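Local coordinates for protein glycoside Hydrolase (PDB 5TA0) that probably cleaves agarose-derived chains as a family 86 glycoside hydrolase of a gut Bacteroides, captured here as an engineered variant holding neoagarooctaose, at residues I562-S573 / I621-G630; K584-R592 / G604-Y612. One frame throughout, in Å; residues are numbered along the deposited sequence.

Contact 1: residues I562-S573 / I621-G630; sequences IRLGLGRNHGLS and ISLKFPDNGG. With EDO (1,2-ethanediol), chain P.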
loop_
_atom_site.group_PDB
_atom_site.type_symbol
_atom_site.label_atom_id
_atom_site.label_comp_id
_atom_site.label_asym_id
_atom_site.label_seq_id
_atom_site.Cartn_x
_atom_site.Cartn_y
_atom_site.Cartn_z
ATOM N N ILE A 562 -20.237 9.588 5.161
ATOM C CA ILE A 562 -20.602 8.208 5.444
ATOM C C ILE A 562 -20.043 7.355 4.322
ATOM O O ILE A 562 -20.098 7.728 3.142
ATOM C CB ILE A 562 -22.136 8.058 5.634
ATOM C CG1 ILE A 562 -22.510 8.634 6.998
ATOM C CG2 ILE A 562 -22.571 6.602 5.490
ATOM C CD1 ILE A 562 -23.996 8.822 7.194
ATOM N N ARG A 563 -19.502 6.200 4.702
ATOM C CA ARG A 563 -18.761 5.319 3.789
ATOM C C ARG A 563 -19.499 3.982 3.662
ATOM O O ARG A 563 -19.432 3.151 4.565
ATOM C CB ARG A 563 -17.339 5.111 4.324
ATOM C CG ARG A 563 -16.538 6.398 4.539
ATOM C CD ARG A 563 -15.256 6.126 5.312
ATOM N NE ARG A 563 -14.422 5.192 4.557
ATOM C CZ ARG A 563 -13.650 5.508 3.516
ATOM N NH1 ARG A 563 -13.434 6.779 3.172
ATOM N NH2 ARG A 563 -13.043 4.558 2.819
ATOM N N LEU A 564 -20.220 3.792 2.552
ATOM C CA LEU A 564 -21.045 2.615 2.344
ATOM C C LEU A 564 -20.318 1.597 1.503
ATOM O O LEU A 564 -20.192 1.773 0.303
ATOM C CB LEU A 564 -22.366 2.980 1.654
ATOM C CG LEU A 564 -23.187 4.053 2.329
ATOM C CD1 LEU A 564 -24.446 4.294 1.490
ATOM C CD2 LEU A 564 -23.568 3.667 3.751
ATOM N N GLY A 565 -19.782 0.549 2.134
ATOM C CA GLY A 565 -19.161 -0.526 1.344
ATOM C C GLY A 565 -20.265 -1.423 0.795
ATOM O O GLY A 565 -21.012 -2.011 1.582
ATOM N N LEU A 566 -20.329 -1.541 -0.540
ATOM C CA LEU A 566 -21.369 -2.354 -1.203
ATOM C C LEU A 566 -20.692 -3.376 -2.096
ATOM O O LEU A 566 -19.798 -3.029 -2.856
ATOM C CB LEU A 566 -22.293 -1.473 -2.041
ATOM C CG LEU A 566 -23.014 -0.336 -1.330
ATOM C CD1 LEU A 566 -23.918 0.377 -2.326
ATOM C CD2 LEU A 566 -23.793 -0.838 -0.127
ATOM N N GLY A 567 -21.141 -4.629 -1.998
ATOM C CA GLY A 567 -20.719 -5.686 -2.914
ATOM C C GLY A 567 -21.952 -6.284 -3.569
ATOM O O GLY A 567 -22.675 -7.018 -2.903
ATOM N N ARG A 568 -22.183 -5.934 -4.833
ATOM C CA ARG A 568 -23.402 -6.388 -5.540
ATOM C C ARG A 568 -23.038 -6.710 -6.962
ATOM O O ARG A 568 -22.232 -6.036 -7.584
ATOM C CB ARG A 568 -24.503 -5.326 -5.553
ATOM C CG ARG A 568 -24.788 -4.696 -4.197
ATOM C CD ARG A 568 -26.118 -3.972 -4.201
ATOM N NE ARG A 568 -27.224 -4.906 -4.093
ATOM C CZ ARG A 568 -28.507 -4.611 -4.318
ATOM N NH1 ARG A 568 -29.416 -5.558 -4.134
ATOM N NH2 ARG A 568 -28.870 -3.404 -4.728
ATOM N N ASN A 569 -23.714 -7.727 -7.502
ATOM C CA ASN A 569 -23.655 -7.979 -8.938
ATOM C C ASN A 569 -24.066 -6.769 -9.762
ATOM O O ASN A 569 -24.835 -5.913 -9.310
ATOM C CB ASN A 569 -24.522 -9.200 -9.305
ATOM C CG ASN A 569 -23.879 -10.511 -8.910
ATOM O OD1 ASN A 569 -22.665 -10.592 -8.768
ATOM N ND2 ASN A 569 -24.688 -11.555 -8.743
ATOM N N HIS A 570 -23.511 -6.668 -10.965
ATOM C CA HIS A 570 -23.855 -5.605 -11.886
ATOM C C HIS A 570 -25.338 -5.662 -12.233
ATOM O O HIS A 570 -25.919 -6.734 -12.279
ATOM C CB HIS A 570 -23.023 -5.686 -13.158
ATOM C CG HIS A 570 -21.569 -5.425 -12.938
ATOM N ND1 HIS A 570 -21.102 -4.260 -12.368
ATOM C CD2 HIS A 570 -20.480 -6.168 -13.234
ATOM C CE1 HIS A 570 -19.780 -4.296 -12.330
ATOM N NE2 HIS A 570 -19.381 -5.442 -12.845
ATOM N N GLY A 571 -25.937 -4.495 -12.383
ATOM C CA GLY A 571 -27.391 -4.400 -12.613
ATOM C C GLY A 571 -28.201 -4.124 -11.362
ATOM O O GLY A 571 -29.373 -3.749 -11.439
ATOM N N LEU A 572 -27.596 -4.311 -10.198
ATOM C CA LEU A 572 -28.259 -4.070 -8.938
ATOM C C LEU A 572 -27.955 -2.662 -8.456
ATOM O O LEU A 572 -26.853 -2.131 -8.678
ATOM C CB LEU A 572 -27.841 -5.096 -7.903
ATOM C CG LEU A 572 -28.182 -6.559 -8.232
ATOM C CD1 LEU A 572 -27.662 -7.519 -7.170
ATOM C CD2 LEU A 572 -29.698 -6.730 -8.399
ATOM N N SER A 573 -28.924 -2.073 -7.762
ATOM C CA SER A 573 -28.867 -0.656 -7.394
ATOM C C SER A 573 -27.700 -0.350 -6.442
ATOM O O SER A 573 -27.448 -1.105 -5.495
ATOM C CB SER A 573 -30.186 -0.243 -6.734
ATOM O OG SER A 573 -30.133 1.091 -6.262
ATOM N N ILE A 621 -27.982 4.497 11.077
ATOM C CA ILE A 621 -27.853 4.639 9.638
ATOM C C ILE A 621 -28.652 3.500 9.009
ATOM O O ILE A 621 -28.319 2.331 9.227
ATOM C CB ILE A 621 -26.367 4.596 9.220
ATOM C CG1 ILE A 621 -25.649 5.848 9.766
ATOM C CG2 ILE A 621 -26.248 4.480 7.703
ATOM C CD1 ILE A 621 -24.128 5.784 9.791
ATOM N N SER A 622 -29.708 3.844 8.264
ATOM C CA SER A 622 -30.634 2.869 7.690
ATOM C C SER A 622 -30.513 2.880 6.174
ATOM O O SER A 622 -30.523 3.937 5.563
ATOM C CB SER A 622 -32.059 3.235 8.137
ATOM O OG SER A 622 -33.050 2.691 7.307
ATOM N N LEU A 623 -30.420 1.693 5.582
ATOM C CA LEU A 623 -30.356 1.521 4.134
ATOM C C LEU A 623 -31.490 0.641 3.651
ATOM O O LEU A 623 -31.779 -0.372 4.257
ATOM C CB LEU A 623 -29.040 0.871 3.721
ATOM C CG LEU A 623 -27.770 1.657 4.014
ATOM C CD1 LEU A 623 -26.570 0.765 3.768
ATOM C CD2 LEU A 623 -27.689 2.886 3.141
ATOM N N LYS A 624 -32.120 1.031 2.552
ATOM C CA LYS A 624 -33.163 0.202 1.944
ATOM C C LYS A 624 -32.983 0.181 0.447
ATOM O O LYS A 624 -33.046 1.217 -0.197
ATOM C CB LYS A 624 -34.564 0.712 2.296
ATOM C CG LYS A 624 -35.668 -0.214 1.802
ATOM C CD LYS A 624 -37.049 0.381 2.027
ATOM C CE LYS A 624 -37.411 0.409 3.480
ATOM N NZ LYS A 624 -38.859 0.718 3.622
ATOM N N PHE A 625 -32.778 -1.017 -0.095
ATOM C CA PHE A 625 -32.572 -1.202 -1.522
ATOM C C PHE A 625 -33.870 -1.668 -2.177
ATOM O O PHE A 625 -34.668 -2.339 -1.519
ATOM C CB PHE A 625 -31.484 -2.253 -1.757
ATOM C CG PHE A 625 -30.100 -1.814 -1.323
ATOM C CD1 PHE A 625 -29.204 -1.277 -2.245
ATOM C CD2 PHE A 625 -29.707 -1.933 0.002
ATOM C CE1 PHE A 625 -27.919 -0.885 -1.845
ATOM C CE2 PHE A 625 -28.431 -1.525 0.405
ATOM C CZ PHE A 625 -27.557 -0.997 -0.518
ATOM N N PRO A 626 -34.048 -1.341 -3.472
ATOM C CA PRO A 626 -35.260 -1.745 -4.215
ATOM C C PRO A 626 -35.207 -3.172 -4.776
ATOM O O PRO A 626 -36.221 -3.663 -5.293
ATOM C CB PRO A 626 -35.294 -0.746 -5.361
ATOM C CG PRO A 626 -33.857 -0.472 -5.657
ATOM C CD PRO A 626 -33.218 -0.434 -4.284
ATOM N N ASP A 627 -34.061 -3.843 -4.661
ATOM C CA ASP A 627 -33.816 -5.118 -5.335
ATOM C C ASP A 627 -33.052 -6.091 -4.436
ATOM O O ASP A 627 -32.499 -5.689 -3.398
ATOM C CB ASP A 627 -33.100 -4.891 -6.664
ATOM C CG ASP A 627 -31.896 -3.943 -6.555
ATOM O OD1 ASP A 627 -31.543 -3.505 -5.422
ATOM O OD2 ASP A 627 -31.337 -3.611 -7.606
ATOM N N ASN A 628 -33.088 -7.374 -4.793
ATOM C CA ASN A 628 -32.486 -8.440 -3.998
ATOM C C ASN A 628 -31.046 -8.712 -4.413
ATOM O O ASN A 628 -30.723 -8.636 -5.595
ATOM C CB ASN A 628 -33.258 -9.758 -4.182
ATOM C CG ASN A 628 -34.641 -9.711 -3.583
ATOM O OD1 ASN A 628 -34.814 -9.360 -2.420
ATOM N ND2 ASN A 628 -35.642 -10.082 -4.375
ATOM N N GLY A 629 -30.201 -9.036 -3.429
ATOM C CA GLY A 629 -28.896 -9.627 -3.714
ATOM C C GLY A 629 -27.743 -8.787 -3.229
ATOM O O GLY A 629 -27.807 -7.562 -3.172
ATOM N N GLY A 630 -26.663 -9.485 -2.934
ATOM C CA GLY A 630 -25.421 -8.843 -2.517
ATOM C C GLY A 630 -25.435 -8.479 -1.044
ATOM O O GLY A 630 -26.307 -8.878 -0.275
HETATM C C1 EDO P . -21.484 -0.326 -11.473
HETATM O O1 EDO P . -21.083 -0.946 -12.704
HETATM C C2 EDO P . -22.825 -0.915 -11.079
HETATM O O2 EDO P . -22.717 -2.339 -10.947
HETATM O O HOH W 1 -32.121 -4.474 -10.107
#
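The carbonyl oxygen of Gly629 is gripped side-on by one guanidinium: Arg568 NH1 lies 2.7 Å from Gly629 O, in the carbonyl plane and on a lone pair, while Arg568 NE reaches Gly629 O at 2.9 Å from a tilted position. The other end of the group is held as well. Arg568 NH2 donates to Asp627 OD1 at 2.8 Å in a salt bridge, coming from above the carboxylate plane with the two flat groups 79° apart, and it also donates, in an almost straight bond, to Ser573 O. Bonds at both ends therefore fix the rotation of the guanidinium, and the bend of the arginine chain at chi3 (78°) brings it round to them. Leu572 CB lies over the centre of one face. Ring and guanidinium planes are 61° apart where Phe625 CD1 comes within 3.3 Å of Arg568 NH2.

Asp627 divides its work: OD2 turns its syn lone pair to the backbone N of Ser573, 2.9 Å away, and a water links OD2 to Gly571 O. The aspartate thus ties down the exit of the type II turn Asn569-Leu572, directly at Ser573 and through water at Gly571. At Gly630 a side chain would run into Gly567 O, so the close backbone approach depends on its absence.

Away from the turn the contact is greasy. Leu566 CD2 meets the edge of the Phe625 ring, Leu564 CD1 lies alongside Leu623 CD2, the two side chains running in opposite senses, and Ile562 CD1 touches Ile621 CD1 tip to tip at 4.0 Å. These side chains fill the space between strand 558-568 of the five-stranded mixed sheet and strand 619-624 of the four-stranded antiparallel sheet, with Phe625 just past the end of the latter, a beta-sandwich arrangement with Val632 of strand 631-642 and Leu578 of strand 577-580 packed alongside.

Contact 2: residues K584-R592 / G604-Y612; sequences KVDIPDNFR and GVIEVPVDY
Arg592 and Glu607 meet as two nearly coplanar flat groups, guanidinium and carboxylate 15° apart, in a side-on salt bridge with one nitrogen to each oxygen. Arg592 NE donates to Glu607 OE1 at 2.9 Å, and Arg592 NH2 donates to Glu607 OE2 at 2.8 Å; both bonds are almost straight and arrive on the syn side of the oxygens. The arginine starts with CG opposite its backbone N (chi1 -172°) and then bends at chi3, which lays NE and NH2 along the carboxylate.

The neighbouring Phe591 takes another course. Its CG sits between the backbone N and the carbonyl carbon (chi1 51°), and the ring slants across the end of Ile606, whose CD1 is 3.6 Å from Phe591 CD1. Ile587 crosses Ile606 at about a right angle, their CG2 methyls touching at 3.9 Å, and Pro588 CG meets Pro609 CD, the two rings reaching toward each other. Farther along, Val585 presents one methyl to each of two valines: CG1 to Val608 CG1 at 3.8 Å and CG2 to Val610 CG2 at 4.0 Å.

The backbones themselves are joined through water. One molecule donates to both Asp586 O and Pro609 O, and a second does the same for Asn590 O and Glu607 O; a third accepts from the backbone N atoms of Arg592 and Glu607.

With an alanine in place of Arg592, the Glu607 carboxylate would probably be less firmly held in its present plane, and Glu359 would lose the mate of its own salt bridge to NH1. Lying between these two acids, the guanidinium has its positive charge offset and is probably helped to stay in place. Apolar valine, isoleucine and proline contacts thus give way to a fixed ion pair beside Glu359 and helix 298-315, while waters join the backbones along the length.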
loop_
_atom_site.group_PDB
_atom_site.type_symbol
_atom_site.label_atom_id
_atom_site.label_comp_id
_atom_site.label_asym_id
_atom_site.label_seq_id
_atom_site.Cartn_x
_atom_site.Cartn_y
_atom_site.Cartn_z
ATOM N N LYS A 584 -33.602 11.863 5.790
ATOM C CA LYS A 584 -33.164 11.456 4.458
ATOM C C LYS A 584 -31.851 12.127 4.069
ATOM O O LYS A 584 -31.668 13.323 4.279
ATOM C CB LYS A 584 -34.227 11.770 3.396
ATOM C CG LYS A 584 -33.835 11.268 2.016
ATOM C CD LYS A 584 -34.981 11.278 1.016
ATOM C CE LYS A 584 -34.486 10.781 -0.337
ATOM N NZ LYS A 584 -34.083 9.347 -0.300
ATOM N N VAL A 585 -30.938 11.329 3.512
ATOM C CA VAL A 585 -29.660 11.805 2.982
ATOM C C VAL A 585 -29.518 11.282 1.551
ATOM O O VAL A 585 -29.660 10.074 1.320
ATOM C CB VAL A 585 -28.487 11.313 3.866
ATOM C CG1 VAL A 585 -27.138 11.749 3.302
ATOM C CG2 VAL A 585 -28.647 11.843 5.282
ATOM N N ASP A 586 -29.251 12.180 0.601
ATOM C CA ASP A 586 -29.110 11.773 -0.808
ATOM C C ASP A 586 -27.779 11.078 -1.022
ATOM O O ASP A 586 -26.771 11.473 -0.436
ATOM C CB ASP A 586 -29.182 12.964 -1.769
ATOM C CG ASP A 586 -30.468 13.728 -1.668
ATOM O OD1 ASP A 586 -31.536 13.096 -1.625
ATOM O OD2 ASP A 586 -30.386 14.978 -1.638
ATOM N N ILE A 587 -27.779 10.058 -1.873
ATOM C CA ILE A 587 -26.545 9.356 -2.258
ATOM C C ILE A 587 -26.100 9.900 -3.609
ATOM O O ILE A 587 -26.923 9.981 -4.531
ATOM C CB ILE A 587 -26.738 7.823 -2.244
ATOM C CG1 ILE A 587 -26.937 7.376 -0.774
ATOM C CG2 ILE A 587 -25.526 7.116 -2.864
ATOM C CD1 ILE A 587 -27.180 5.911 -0.582
ATOM N N PRO A 588 -24.815 10.316 -3.737
ATOM C CA PRO A 588 -24.371 10.831 -5.037
ATOM C C PRO A 588 -24.411 9.769 -6.144
ATOM O O PRO A 588 -24.198 8.595 -5.877
ATOM C CB PRO A 588 -22.922 11.279 -4.778
ATOM C CG PRO A 588 -22.749 11.325 -3.304
ATOM C CD PRO A 588 -23.742 10.379 -2.719
ATOM N N ASP A 589 -24.670 10.201 -7.374
ATOM C CA ASP A 589 -24.522 9.336 -8.553
ATOM C C ASP A 589 -23.063 8.968 -8.837
ATOM O O ASP A 589 -22.796 7.863 -9.337
ATOM C CB ASP A 589 -25.116 10.000 -9.809
ATOM C CG ASP A 589 -26.623 9.845 -9.898
ATOM O OD1 ASP A 589 -27.127 8.714 -9.717
ATOM O OD2 ASP A 589 -27.303 10.857 -10.165
ATOM N N ASN A 590 -22.138 9.887 -8.540
ATOM C CA ASN A 590 -20.711 9.646 -8.775
ATOM C C ASN A 590 -20.011 9.215 -7.491
ATOM O O ASN A 590 -20.265 9.770 -6.422
ATOM C CB ASN A 590 -20.014 10.879 -9.365
ATOM C CG ASN A 590 -18.651 10.561 -9.985
ATOM O OD1 ASN A 590 -18.323 9.404 -10.256
ATOM N ND2 ASN A 590 -17.853 11.595 -10.219
ATOM N N PHE A 591 -19.146 8.210 -7.619
ATOM C CA PHE A 591 -18.304 7.726 -6.525
ATOM C C PHE A 591 -16.858 7.687 -6.992
ATOM O O PHE A 591 -16.550 7.927 -8.155
ATOM C CB PHE A 591 -18.794 6.359 -5.999
ATOM C CG PHE A 591 -18.994 5.329 -7.070
ATOM C CD1 PHE A 591 -20.264 5.081 -7.571
ATOM C CD2 PHE A 591 -17.925 4.616 -7.599
ATOM C CE1 PHE A 591 -20.466 4.137 -8.572
ATOM C CE2 PHE A 591 -18.114 3.678 -8.601
ATOM C CZ PHE A 591 -19.388 3.430 -9.091
ATOM N N ARG A 592 -15.960 7.413 -6.057
ATOM C CA ARG A 592 -14.540 7.435 -6.338
ATOM C C ARG A 592 -14.128 6.329 -7.311
ATOM O O ARG A 592 -14.233 5.137 -7.001
ATOM C CB ARG A 592 -13.814 7.294 -5.000
ATOM C CG ARG A 592 -12.332 7.479 -5.075
ATOM C CD ARG A 592 -11.663 6.929 -3.858
ATOM N NE ARG A 592 -11.956 7.608 -2.593
ATOM C CZ ARG A 592 -11.054 8.168 -1.783
ATOM N NH1 ARG A 592 -9.776 8.234 -2.122
ATOM N NH2 ARG A 592 -11.418 8.667 -0.606
ATOM N N GLY A 604 -17.155 -1.786 -3.758
ATOM C CA GLY A 604 -16.565 -0.464 -3.551
ATOM C C GLY A 604 -17.255 0.295 -2.459
ATOM O O GLY A 604 -18.412 0.006 -2.113
ATOM N N VAL A 605 -16.553 1.300 -1.922
ATOM C CA VAL A 605 -17.155 2.239 -0.973
ATOM C C VAL A 605 -17.741 3.444 -1.705
ATOM O O VAL A 605 -17.034 4.141 -2.437
ATOM C CB VAL A 605 -16.121 2.681 0.074
ATOM C CG1 VAL A 605 -16.626 3.852 0.905
ATOM C CG2 VAL A 605 -15.752 1.519 0.954
ATOM N N ILE A 606 -19.031 3.667 -1.480
ATOM C CA ILE A 606 -19.714 4.870 -1.923
ATOM C C ILE A 606 -19.620 5.879 -0.786
ATOM O O ILE A 606 -20.143 5.659 0.312
ATOM C CB ILE A 606 -21.211 4.588 -2.223
ATOM C CG1 ILE A 606 -21.407 3.376 -3.143
ATOM C CG2 ILE A 606 -21.887 5.828 -2.793
ATOM C CD1 ILE A 606 -20.690 3.433 -4.441
ATOM N N GLU A 607 -18.928 6.979 -1.058
ATOM C CA GLU A 607 -18.742 8.050 -0.084
ATOM C C GLU A 607 -19.900 9.060 -0.185
ATOM O O GLU A 607 -20.190 9.578 -1.267
ATOM C CB GLU A 607 -17.386 8.714 -0.302
ATOM C CG GLU A 607 -16.253 7.815 0.151
ATOM C CD GLU A 607 -14.930 8.177 -0.478
ATOM O OE1 GLU A 607 -14.706 7.858 -1.660
ATOM O OE2 GLU A 607 -14.119 8.841 0.200
ATOM N N VAL A 608 -20.562 9.300 0.944
ATOM C CA VAL A 608 -21.803 10.067 1.011
ATOM C C VAL A 608 -21.603 11.257 1.960
ATOM O O VAL A 608 -21.577 11.074 3.181
ATOM C CB VAL A 608 -22.965 9.194 1.512
ATOM C CG1 VAL A 608 -24.268 9.997 1.498
ATOM C CG2 VAL A 608 -23.110 7.922 0.668
ATOM N N PRO A 609 -21.463 12.477 1.417
ATOM C CA PRO A 609 -21.436 13.637 2.313
ATOM C C PRO A 609 -22.731 13.718 3.107
ATOM O O PRO A 609 -23.809 13.407 2.587
ATOM C CB PRO A 609 -21.309 14.807 1.348
ATOM C CG PRO A 609 -20.619 14.232 0.157
ATOM C CD PRO A 609 -21.264 12.877 0.013
ATOM N N VAL A 610 -22.642 14.100 4.375
ATOM C CA VAL A 610 -23.825 14.180 5.232
ATOM C C VAL A 610 -23.777 15.475 6.037
ATOM O O VAL A 610 -22.750 15.858 6.579
ATOM C CB VAL A 610 -23.995 12.949 6.156
ATOM C CG1 VAL A 610 -22.798 12.729 7.047
ATOM C CG2 VAL A 610 -25.276 13.059 6.975
ATOM N N ASP A 611 -24.905 16.161 6.078
ATOM C CA ASP A 611 -25.056 17.390 6.842
ATOM C C ASP A 611 -24.651 17.116 8.304
ATOM O O ASP A 611 -25.239 16.270 8.977
ATOM C CB ASP A 611 -26.536 17.806 6.708
ATOM C CG ASP A 611 -26.911 19.044 7.483
ATOM O OD1 ASP A 611 -28.108 19.420 7.353
ATOM O OD2 ASP A 611 -26.099 19.632 8.206
ATOM N N TYR A 612 -23.662 17.875 8.766
ATOM C CA TYR A 612 -23.133 17.728 10.134
ATOM C C TYR A 612 -24.205 17.869 11.219
ATOM O O TYR A 612 -24.166 17.175 12.228
ATOM C CB TYR A 612 -22.015 18.741 10.352
ATOM C CG TYR A 612 -21.082 18.485 11.525
ATOM C CD1 TYR A 612 -20.182 17.411 11.519
ATOM C CD2 TYR A 612 -21.075 19.338 12.616
ATOM C CE1 TYR A 612 -19.306 17.214 12.563
ATOM C CE2 TYR A 612 -20.207 19.147 13.665
ATOM C CZ TYR A 612 -19.335 18.083 13.634
ATOM O OH TYR A 612 -18.479 17.916 14.687
HETATM O O HOH W 2 -25.061 13.370 0.219
HETATM O O HOH W 3 -19.041 9.916 -3.798
HETATM O O HOH W 4 -16.822 6.824 -3.277
#

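How the contacts relate
Segment 562-573, the end of strand 558-568 and the turn after it, is the first half of contact 1. The chain then makes the hairpin of strands 577-580 and 583-585 and runs through 584-592, which contact 2 joins to 604-612 after only a short excursion. Strand 619-624 follows, and 621-630 closes the longer loop of contact 1, so contact 2 lies wholly within it. The two share the five-stranded sheet, where 602-609 is the edge strand beside 558-568: Ile562 O with Val608 N and Leu564 O with Ile606 N are probable hydrogen bonds. Contact 1 joins this sheet to the inner strand 619-624 of the four-stranded one, contact 2 to its outermost strand 583-585 and the loop beyond.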